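Local coordinates for tryptophanyl-tRNA synthetase (Cryptosporidium parvum Iowa II, PDB 3HV0), which probably catalyses the ATP-dependent charging of tRNA(Trp) with L-tryptophan, as a class I aminoacyl-tRNA synthetase whose catalytic core lies in this fragment, at residues Phe75-Gly80 with Phe106-Val111; Ala203-Ser208 with Ile220-Pro225; Thr43-His48 with Thr99-Asp104. All coordinates share one frame; numbering follows the deposited sequence.

Interaction 1: Phe75-Gly80 with Phe106-Val111; sequences FYLYTG and FKVPLV. With TRP (tryptophan), chain C.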
loop_
_atom_site.group_PDB
_atom_site.type_symbol
_atom_site.label_atom_id
_atom_site.label_comp_id
_atom_site.label_asym_id
_atom_site.label_seq_id
_atom_site.Cartn_x
_atom_site.Cartn_y
_atom_site.Cartn_z
ATOM N N PHE A 75 -26.387 2.137 8.903
ATOM C CA PHE A 75 -25.287 2.612 8.079
ATOM C C PHE A 75 -24.110 2.854 9.031
ATOM O O PHE A 75 -24.205 2.520 10.210
ATOM C CB PHE A 75 -25.687 3.894 7.336
ATOM C CG PHE A 75 -25.983 5.068 8.238
ATOM C CD1 PHE A 75 -25.023 6.039 8.471
ATOM C CD2 PHE A 75 -27.225 5.203 8.830
ATOM C CE1 PHE A 75 -25.287 7.121 9.287
ATOM C CE2 PHE A 75 -27.509 6.276 9.650
ATOM C CZ PHE A 75 -26.533 7.230 9.888
ATOM N N TYR A 76 -23.016 3.412 8.528
ATOM C CA TYR A 76 -21.866 3.737 9.388
ATOM C C TYR A 76 -21.223 5.068 9.082
ATOM O O TYR A 76 -21.384 5.611 7.988
ATOM C CB TYR A 76 -20.808 2.624 9.374
ATOM C CG TYR A 76 -19.896 2.512 8.162
ATOM C CD1 TYR A 76 -20.327 1.871 7.012
ATOM C CD2 TYR A 76 -18.575 2.952 8.204
ATOM C CE1 TYR A 76 -19.500 1.708 5.914
ATOM C CE2 TYR A 76 -17.730 2.806 7.096
ATOM C CZ TYR A 76 -18.194 2.163 5.952
ATOM O OH TYR A 76 -17.382 1.986 4.830
ATOM N N LEU A 77 -20.504 5.586 10.079
ATOM C CA LEU A 77 -19.801 6.859 9.959
ATOM C C LEU A 77 -18.326 6.585 9.708
ATOM O O LEU A 77 -17.805 5.618 10.174
ATOM C CB LEU A 77 -19.987 7.696 11.225
ATOM C CG LEU A 77 -21.436 8.031 11.622
ATOM C CD1 LEU A 77 -21.632 8.235 13.121
ATOM C CD2 LEU A 77 -21.934 9.245 10.847
ATOM N N TYR A 78 -17.671 7.434 8.942
ATOM C CA TYR A 78 -16.222 7.369 8.760
ATOM C C TYR A 78 -15.659 8.788 8.786
ATOM O O TYR A 78 -16.060 9.659 8.010
ATOM C CB TYR A 78 -15.865 6.663 7.455
ATOM C CG TYR A 78 -14.477 6.927 6.872
ATOM C CD1 TYR A 78 -13.342 6.929 7.661
ATOM C CD2 TYR A 78 -14.315 7.107 5.511
ATOM C CE1 TYR A 78 -12.094 7.136 7.112
ATOM C CE2 TYR A 78 -13.068 7.319 4.951
ATOM C CZ TYR A 78 -11.955 7.332 5.755
ATOM O OH TYR A 78 -10.705 7.565 5.175
ATOM N N THR A 79 -14.754 9.019 9.723
ATOM C CA THR A 79 -14.033 10.269 9.776
ATOM C C THR A 79 -12.566 9.977 10.055
ATOM O O THR A 79 -12.219 8.846 10.272
ATOM C CB THR A 79 -14.646 11.209 10.785
ATOM O OG1 THR A 79 -14.348 12.543 10.385
ATOM C CG2 THR A 79 -14.105 10.978 12.165
ATOM N N GLY A 80 -11.718 10.988 10.015
ATOM C CA GLY A 80 -10.264 10.761 10.176
ATOM C C GLY A 80 -9.475 11.935 10.689
ATOM O O GLY A 80 -10.028 12.997 10.934
ATOM N N PHE A 106 -27.968 8.782 15.784
ATOM C CA PHE A 106 -28.339 7.639 14.929
ATOM C C PHE A 106 -28.038 6.280 15.557
ATOM O O PHE A 106 -28.600 5.271 15.134
ATOM C CB PHE A 106 -27.674 7.750 13.554
ATOM C CG PHE A 106 -28.206 8.877 12.729
ATOM C CD1 PHE A 106 -27.439 10.000 12.486
ATOM C CD2 PHE A 106 -29.494 8.828 12.227
ATOM C CE1 PHE A 106 -27.929 11.048 11.733
ATOM C CE2 PHE A 106 -30.002 9.885 11.471
ATOM C CZ PHE A 106 -29.217 10.999 11.231
ATOM N N LYS A 107 -27.152 6.265 16.554
ATOM C CA LYS A 107 -26.756 5.038 17.251
ATOM C C LYS A 107 -26.078 4.062 16.269
ATOM O O LYS A 107 -26.369 2.874 16.249
ATOM C CB LYS A 107 -27.977 4.400 17.923
ATOM C CG LYS A 107 -27.743 3.936 19.365
ATOM C CD LYS A 107 -28.188 2.469 19.634
ATOM C CE LYS A 107 -29.567 2.346 20.332
ATOM N NZ LYS A 107 -30.686 2.039 19.396
ATOM N N VAL A 108 -25.170 4.567 15.440
ATOM C CA VAL A 108 -24.586 3.733 14.403
ATOM C C VAL A 108 -23.123 3.492 14.686
ATOM O O VAL A 108 -22.549 4.200 15.489
ATOM C CB VAL A 108 -24.749 4.370 13.026
ATOM C CG1 VAL A 108 -26.253 4.413 12.644
ATOM C CG2 VAL A 108 -24.065 5.759 12.980
ATOM N N PRO A 109 -22.525 2.466 14.055
ATOM C CA PRO A 109 -21.083 2.221 14.192
ATOM C C PRO A 109 -20.288 3.329 13.596
ATOM O O PRO A 109 -20.776 3.962 12.669
ATOM C CB PRO A 109 -20.844 0.940 13.384
ATOM C CG PRO A 109 -22.144 0.263 13.342
ATOM C CD PRO A 109 -23.199 1.347 13.373
ATOM N N LEU A 110 -19.073 3.539 14.114
ATOM C CA LEU A 110 -18.141 4.559 13.611
ATOM C C LEU A 110 -16.772 3.954 13.411
ATOM O O LEU A 110 -16.369 3.058 14.142
ATOM C CB LEU A 110 -18.042 5.739 14.602
ATOM C CG LEU A 110 -16.869 6.737 14.504
ATOM C CD1 LEU A 110 -17.004 7.599 13.287
ATOM C CD2 LEU A 110 -16.825 7.582 15.772
ATOM N N VAL A 111 -16.053 4.505 12.441
ATOM C CA VAL A 111 -14.770 4.010 11.984
ATOM C C VAL A 111 -13.855 5.239 11.828
ATOM O O VAL A 111 -14.281 6.187 11.211
ATOM C CB VAL A 111 -15.005 3.268 10.633
ATOM C CG1 VAL A 111 -14.014 3.711 9.569
ATOM C CG2 VAL A 111 -15.031 1.735 10.844
HETATM N N TRP C . -6.047 13.273 5.693
HETATM C CA TRP C . -6.990 13.851 6.696
HETATM C C TRP C . -6.354 15.059 7.368
HETATM O O TRP C . -5.118 15.207 7.347
HETATM C CB TRP C . -7.433 12.815 7.748
HETATM C CG TRP C . -8.579 11.940 7.297
HETATM C CD1 TRP C . -8.511 10.626 6.902
HETATM C CD2 TRP C . -9.966 12.303 7.211
HETATM N NE1 TRP C . -9.757 10.161 6.581
HETATM C CE2 TRP C . -10.667 11.172 6.747
HETATM C CE3 TRP C . -10.679 13.468 7.481
HETATM C CZ2 TRP C . -12.045 11.175 6.548
HETATM C CZ3 TRP C . -12.047 13.469 7.277
HETATM C CH2 TRP C . -12.716 12.328 6.803
HETATM O OXT TRP C . -7.088 15.897 7.925
#

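Interaction 2: Ala203-Ser208 with Ile220-Pro225; sequences APAFSS and IHCLVP. With TRP (tryptophan), chain C.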
loop_
_atom_site.group_PDB
_atom_site.type_symbol
_atom_site.label_atom_id
_atom_site.label_comp_id
_atom_site.label_asym_id
_atom_site.label_seq_id
_atom_site.Cartn_x
_atom_site.Cartn_y
_atom_site.Cartn_z
ATOM N N ALA A 203 -10.528 4.141 0.862
ATOM C CA ALA A 203 -10.916 2.756 1.122
ATOM C C ALA A 203 -11.872 2.509 2.313
ATOM O O ALA A 203 -12.700 1.595 2.258
ATOM C CB ALA A 203 -9.664 1.858 1.232
ATOM N N PRO A 204 -11.735 3.282 3.400
ATOM C CA PRO A 204 -12.668 3.054 4.500
ATOM C C PRO A 204 -14.088 3.548 4.231
ATOM O O PRO A 204 -15.010 3.184 4.988
ATOM C CB PRO A 204 -12.041 3.817 5.676
ATOM C CG PRO A 204 -10.591 3.996 5.305
ATOM C CD PRO A 204 -10.587 4.115 3.816
ATOM N N ALA A 205 -14.300 4.341 3.179
ATOM C CA ALA A 205 -15.688 4.714 2.814
ATOM C C ALA A 205 -16.477 3.542 2.168
ATOM O O ALA A 205 -17.618 3.717 1.758
ATOM C CB ALA A 205 -15.709 5.927 1.939
ATOM N N PHE A 206 -15.867 2.360 2.057
ATOM C CA PHE A 206 -16.590 1.167 1.584
ATOM C C PHE A 206 -16.610 0.122 2.671
ATOM O O PHE A 206 -15.565 -0.172 3.247
ATOM C CB PHE A 206 -15.927 0.521 0.374
ATOM C CG PHE A 206 -15.835 1.401 -0.830
ATOM C CD1 PHE A 206 -16.968 1.956 -1.373
ATOM C CD2 PHE A 206 -14.624 1.614 -1.455
ATOM C CE1 PHE A 206 -16.891 2.760 -2.487
ATOM C CE2 PHE A 206 -14.546 2.398 -2.577
ATOM C CZ PHE A 206 -15.679 2.989 -3.087
ATOM N N SER A 207 -17.776 -0.477 2.885
ATOM C CA SER A 207 -17.998 -1.418 3.971
ATOM C C SER A 207 -17.209 -2.701 3.811
ATOM O O SER A 207 -16.919 -3.365 4.794
ATOM C CB SER A 207 -19.493 -1.767 4.078
ATOM O OG SER A 207 -19.941 -2.473 2.941
ATOM N N SER A 208 -16.903 -3.068 2.566
ATOM C CA SER A 208 -16.026 -4.195 2.330
ATOM C C SER A 208 -14.730 -4.054 3.163
ATOM O O SER A 208 -14.214 -5.051 3.663
ATOM C CB SER A 208 -15.696 -4.365 0.834
ATOM O OG SER A 208 -14.955 -3.259 0.319
ATOM N N ILE A 220 -23.796 -1.654 2.849
ATOM C CA ILE A 220 -23.944 -0.805 4.025
ATOM C C ILE A 220 -23.443 0.584 3.677
ATOM O O ILE A 220 -22.265 0.767 3.378
ATOM C CB ILE A 220 -23.114 -1.353 5.198
ATOM C CG1 ILE A 220 -23.653 -2.729 5.589
ATOM C CG2 ILE A 220 -23.114 -0.378 6.378
ATOM C CD1 ILE A 220 -24.078 -2.848 7.028
ATOM N N HIS A 221 -24.343 1.554 3.694
ATOM C CA HIS A 221 -24.007 2.902 3.301
ATOM C C HIS A 221 -23.055 3.511 4.308
ATOM O O HIS A 221 -23.107 3.211 5.496
ATOM C CB HIS A 221 -25.253 3.777 3.171
ATOM C CG HIS A 221 -26.040 3.545 1.911
ATOM N ND1 HIS A 221 -27.117 2.679 1.844
ATOM C CD2 HIS A 221 -25.925 4.094 0.677
ATOM C CE1 HIS A 221 -27.613 2.690 0.619
ATOM N NE2 HIS A 221 -26.906 3.538 -0.109
ATOM N N CYS A 222 -22.171 4.366 3.811
ATOM C CA CYS A 222 -21.211 5.044 4.654
ATOM C C CYS A 222 -21.475 6.531 4.591
ATOM O O CYS A 222 -21.752 7.052 3.516
ATOM C CB CYS A 222 -19.799 4.773 4.166
ATOM S SG CYS A 222 -18.578 5.908 4.888
ATOM N N LEU A 223 -21.396 7.201 5.737
ATOM C CA LEU A 223 -21.510 8.661 5.799
ATOM C C LEU A 223 -20.234 9.216 6.342
ATOM O O LEU A 223 -19.778 8.781 7.391
ATOM C CB LEU A 223 -22.656 9.121 6.710
ATOM C CG LEU A 223 -22.770 10.642 6.878
ATOM C CD1 LEU A 223 -22.958 11.322 5.552
ATOM C CD2 LEU A 223 -23.903 11.047 7.787
ATOM N N VAL A 224 -19.692 10.214 5.651
ATOM C CA VAL A 224 -18.352 10.740 5.926
ATOM C C VAL A 224 -18.407 12.225 6.253
ATOM O O VAL A 224 -18.539 13.064 5.345
ATOM C CB VAL A 224 -17.476 10.542 4.713
ATOM C CG1 VAL A 224 -15.984 10.993 5.009
ATOM C CG2 VAL A 224 -17.578 9.094 4.239
ATOM N N PRO A 225 -18.340 12.561 7.557
ATOM C CA PRO A 225 -18.116 13.936 8.036
ATOM C C PRO A 225 -16.696 14.403 7.775
ATOM O O PRO A 225 -15.748 13.706 8.112
ATOM C CB PRO A 225 -18.343 13.823 9.539
ATOM C CG PRO A 225 -19.273 12.685 9.698
ATOM C CD PRO A 225 -18.856 11.700 8.635
HETATM N N TRP C . -6.047 13.273 5.693
HETATM C CA TRP C . -6.990 13.851 6.696
HETATM C C TRP C . -6.354 15.059 7.368
HETATM O O TRP C . -5.118 15.207 7.347
HETATM C CB TRP C . -7.433 12.815 7.748
HETATM C CG TRP C . -8.579 11.940 7.297
HETATM C CD1 TRP C . -8.511 10.626 6.902
HETATM C CD2 TRP C . -9.966 12.303 7.211
HETATM N NE1 TRP C . -9.757 10.161 6.581
HETATM C CE2 TRP C . -10.667 11.172 6.747
HETATM C CE3 TRP C . -10.679 13.468 7.481
HETATM C CZ2 TRP C . -12.045 11.175 6.548
HETATM C CZ3 TRP C . -12.047 13.469 7.277
HETATM C CH2 TRP C . -12.716 12.328 6.803
HETATM O OXT TRP C . -7.088 15.897 7.925
#

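Interaction 3: Thr43-His48 with Thr99-Asp104; sequences TGQKAH and TKYLQD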
loop_
_atom_site.group_PDB
_atom_site.type_symbol
_atom_site.label_atom_id
_atom_site.label_comp_id
_atom_site.label_asym_id
_atom_site.label_seq_id
_atom_site.Cartn_x
_atom_site.Cartn_y
_atom_site.Cartn_z
ATOM N N THR A 43 -35.133 11.273 14.687
ATOM C CA THR A 43 -34.299 10.778 15.796
ATOM C C THR A 43 -34.786 11.133 17.194
ATOM O O THR A 43 -34.293 10.572 18.170
ATOM C CB THR A 43 -32.857 11.283 15.675
ATOM O OG1 THR A 43 -32.829 12.705 15.856
ATOM C CG2 THR A 43 -32.285 10.916 14.318
ATOM N N GLY A 44 -35.724 12.072 17.294
ATOM C CA GLY A 44 -36.251 12.526 18.587
ATOM C C GLY A 44 -35.274 13.425 19.320
ATOM O O GLY A 44 -35.470 13.756 20.481
ATOM N N GLN A 45 -34.191 13.808 18.646
ATOM C CA GLN A 45 -33.272 14.764 19.226
ATOM C C GLN A 45 -33.322 16.047 18.422
ATOM O O GLN A 45 -33.495 16.028 17.213
ATOM C CB GLN A 45 -31.876 14.186 19.329
ATOM C CG GLN A 45 -31.637 13.324 20.579
ATOM C CD GLN A 45 -30.247 12.661 20.572
ATOM O OE1 GLN A 45 -29.256 13.243 20.096
ATOM N NE2 GLN A 45 -30.174 11.437 21.094
ATOM N N LYS A 46 -33.262 17.164 19.142
ATOM C CA LYS A 46 -33.135 18.494 18.545
ATOM C C LYS A 46 -31.767 18.554 17.848
ATOM O O LYS A 46 -30.846 17.824 18.215
ATOM C CB LYS A 46 -33.322 19.585 19.622
ATOM C CG LYS A 46 -32.298 20.722 19.599
ATOM C CD LYS A 46 -32.572 21.744 20.701
ATOM C CE LYS A 46 -33.674 22.719 20.313
ATOM N NZ LYS A 46 -33.244 23.674 19.244
ATOM N N ALA A 47 -31.656 19.395 16.827
ATOM C CA ALA A 47 -30.499 19.354 15.925
ATOM C C ALA A 47 -29.289 19.975 16.583
ATOM O O ALA A 47 -29.390 20.971 17.299
ATOM C CB ALA A 47 -30.799 20.068 14.612
ATOM N N HIS A 48 -28.138 19.377 16.329
ATOM C CA HIS A 48 -26.899 19.937 16.803
ATOM C C HIS A 48 -26.741 21.322 16.212
ATOM O O HIS A 48 -27.083 21.546 15.051
ATOM C CB HIS A 48 -25.733 19.070 16.393
ATOM C CG HIS A 48 -24.484 19.344 17.156
ATOM N ND1 HIS A 48 -23.558 20.281 16.756
ATOM C CD2 HIS A 48 -23.998 18.793 18.291
ATOM C CE1 HIS A 48 -22.544 20.285 17.603
ATOM N NE2 HIS A 48 -22.789 19.396 18.548
ATOM N N THR A 99 -19.428 14.302 14.845
ATOM C CA THR A 99 -19.592 12.866 14.689
ATOM C C THR A 99 -20.109 12.142 15.942
ATOM O O THR A 99 -20.862 11.175 15.847
ATOM C CB THR A 99 -18.261 12.233 14.350
ATOM O OG1 THR A 99 -17.706 12.878 13.186
ATOM C CG2 THR A 99 -18.460 10.719 14.127
ATOM N N LYS A 100 -19.665 12.571 17.118
ATOM C CA LYS A 100 -20.159 11.992 18.367
ATOM C C LYS A 100 -21.663 12.246 18.432
ATOM O O LYS A 100 -22.435 11.349 18.728
ATOM C CB LYS A 100 -19.450 12.627 19.578
ATOM C CG LYS A 100 -19.553 11.845 20.891
ATOM C CD LYS A 100 -20.564 12.465 21.834
ATOM C CE LYS A 100 -20.769 11.640 23.140
ATOM N NZ LYS A 100 -21.152 10.215 22.873
ATOM N N TYR A 101 -22.060 13.471 18.115
ATOM C CA TYR A 101 -23.468 13.830 18.106
ATOM C C TYR A 101 -24.223 12.928 17.112
ATOM O O TYR A 101 -25.322 12.434 17.413
ATOM C CB TYR A 101 -23.668 15.309 17.755
ATOM C CG TYR A 101 -25.018 15.574 17.173
ATOM C CD1 TYR A 101 -26.144 15.668 17.994
ATOM C CD2 TYR A 101 -25.192 15.688 15.792
ATOM C CE1 TYR A 101 -27.406 15.894 17.460
ATOM C CE2 TYR A 101 -26.452 15.908 15.246
ATOM C CZ TYR A 101 -27.556 16.003 16.090
ATOM O OH TYR A 101 -28.796 16.242 15.556
ATOM N N LEU A 102 -23.625 12.709 15.936
ATOM C CA LEU A 102 -24.256 11.844 14.949
ATOM C C LEU A 102 -24.315 10.385 15.428
ATOM O O LEU A 102 -25.242 9.655 15.103
ATOM C CB LEU A 102 -23.525 11.919 13.622
ATOM C CG LEU A 102 -23.582 13.232 12.840
ATOM C CD1 LEU A 102 -22.529 13.175 11.724
ATOM C CD2 LEU A 102 -24.967 13.495 12.298
ATOM N N GLN A 103 -23.311 9.963 16.183
ATOM C CA GLN A 103 -23.275 8.615 16.708
ATOM C C GLN A 103 -24.321 8.465 17.799
ATOM O O GLN A 103 -24.960 7.446 17.893
ATOM C CB GLN A 103 -21.886 8.263 17.246
ATOM C CG GLN A 103 -21.721 6.778 17.609
ATOM C CD GLN A 103 -20.382 6.464 18.258
ATOM O OE1 GLN A 103 -19.991 7.093 19.242
ATOM N NE2 GLN A 103 -19.683 5.476 17.722
ATOM N N ASP A 104 -24.494 9.491 18.617
ATOM C CA ASP A 104 -25.477 9.462 19.687
ATOM C C ASP A 104 -26.888 9.518 19.119
ATOM O O ASP A 104 -27.815 8.960 19.697
ATOM C CB ASP A 104 -25.288 10.659 20.625
ATOM C CG ASP A 104 -23.951 10.667 21.313
ATOM O OD1 ASP A 104 -23.237 9.637 21.307
ATOM O OD2 ASP A 104 -23.606 11.728 21.867
HETATM O O HOH W 1 -30.999 15.841 16.502
#

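Interaction 1: Phe75-Gly80 with Phe106-Val111
Phe-75 turns the edge of its ring, CZ leading, onto one face of Phe-106: the centroids are 5.4 Å apart and the planes stand at 71°, a T-shaped pair. The Phe-75 CG sits between its own backbone N and carbonyl carbon (chi1 64°), and although the CB starts out away from Phe-106 to Val-111, this torsion swings the ring back to it. One face of the same ring receives a CH-pi contact from Val-108 CG1, which lies over the face 4.0 Å from the centroid. The other methyl of Val-108, CG2, lies 3.5 Å from Leu-77 CD1, where the two side chains cross at about a right angle. Leu-110 lies on the same face of the sheet as Leu-77: with its CG anti to the backbone N (chi1 163°), CD1 is brought to 3.6 Å from Leu-77 CB.

Backbone bonds fix the parallel pairing. Leu-77 N donates to Pro-109 O at 3.1 Å, Thr-79 N donates to Val-111 O, and a weak bond runs from Val-111 N to Leu-77 O. On the opposite face of the sheet, Tyr-78 CD1 packs against Val-111 CG1, while the phenol turns to the bound tryptophan, whose NE1 donates to Tyr-78 OH at 3.1 Å. That hydroxyl also bonds Gln-201 O and Gln-113 OE1. The paired strands 76-81 and 110-114 belong to a beta-alpha-beta unit of the Rossmann-type class I catalytic fold. Helix 93-106 connects them and packs on the Leu-77 and Leu-110 face, helix 62-70 touches Phe-75 and Phe-106, and strand 222-227 flanks strand 76-81 on its other side.

Interaction 2: Ala203-Ser208 with Ile220-Pro225
Cys-222 brings its CB to 3.4 Å from Ala-205 O, the shortest approach between these segments. Its SG lies anti to the backbone N (chi1 165°) and reaches alongside Ala-205, 3.8 Å from the CA and 4.1 Å from the CB. The sulfur thus rests against the alanine's backbone and methyl together. Further along the strand, Val-224 CG2 approaches the same methyl more loosely, at 4.3 Å. A second patch joins Ser-207 to Ile-220, CB against CB at 3.8 Å; the remainder of the isoleucine side chain leads away from the serine.

No hydrogen bond crosses between the segments; each is held by bonds of its own and by its surroundings. Ala-203, Pro-204 and Ala-205 form a short 3-10 turn, in which Phe-206 N bonds Ala-203 O. Pro-204 O accepts from Tyr-76 OH, which ties this turn to strand 76-81, and Ser-207 OG bonds Arg-217 O, holding the serine through its polar end while its CB packs on Ile-220. The strand side is fixed by its neighbours in the sheet: Leu-223 pairs through its backbone with Tyr-76 and Tyr-78, and Cys-222 and Val-224 pair with Ser-250.

Beyond the shared methyl the strand reaches the ligand. Val-224 CG1, with its anti torsion to the backbone N (chi1 -175°), lies 4.0 Å from CH2 of the bound tryptophan, and Pro-225 O lies 3.6 Å from the same carbon while accepting from Thr-79 OG1. One valine therefore lines the indole pocket with one methyl and meets the turn with the other. Across this buried interface of 191 Å², the chemistry is van der Waals contact without direct polar pairing; directionality is supplied by hydrogen bonds to surrounding residues.

Interaction 3: Thr43-His48 with Thr99-Asp104
His-48 lays its CB over the centre of the Tyr-101 ring, a CH-pi contact with the carbon 3.3 Å from the centroid and 8° off the ring normal. The histidine CG is anti to its backbone N (chi1 -163°), which carries the imidazole past the ring toward the tyrosine's own CB; CD2 ends 3.5 Å from Tyr-101 CB. The two rings are inclined at 48° with centroids 4.9 Å apart, an oblique pair. Beside them, the amide end of Gln-45 slides past the phenol in the opposite direction, its OE1 4.2 Å from Tyr-101 CE1.

The structural setting is a loop between helices 33-43 and 49-52 lying against helix 93-106, the connecting helix of a beta-alpha-beta unit in the class I catalytic fold. His-48 occupies the N-cap position of helix 49-52, and its ND1 accepts from Phe-50 N. At the loop's start, Thr-43 OG1 accepts from Gln-45 N in an ST turn.

Polar links across the contact are modest. His-48 N donates a weak hydrogen bond to Tyr-101 OH at 3.3 Å. A water modelled at the edge of the phenol ring, in its plane, is implausibly close to that hydroxyl, so its bridge to Gln-45 O and Lys-46 O is doubtful. Gln-45 OE1 is hydrogen-bonded to Thr-105 OG1, one helical position past Asp-104.

Charge stays within the helix: Lys-100 NZ forms a salt bridge with Asp-104, 2.7 Å from OD1 on that oxygen's syn side, and also bonds Gly-146 O.

Interactions 1 and 2 are buried and meet in one sheet, because strand 76-81 lies beside both 110-114 and 222-227; both also touch the bound tryptophan. Tyr-76 joins them directly, belonging to the first through its strand and reaching the second through both its hydroxyl and its backbone. Interaction 3 lies at the surface, about 12 Å from interaction 1 between centres, yet uses the helix that connects the strands of interaction 1: Thr-99 CG2 packs on Leu-110 CD1 at 3.5 Å. The chemistry follows position: strand pairing with aromatic and aliphatic packing in interaction 1, van der Waals contact without a direct hydrogen bond in interaction 2, and CH-pi contact and a weak hydrogen bond in interaction 3.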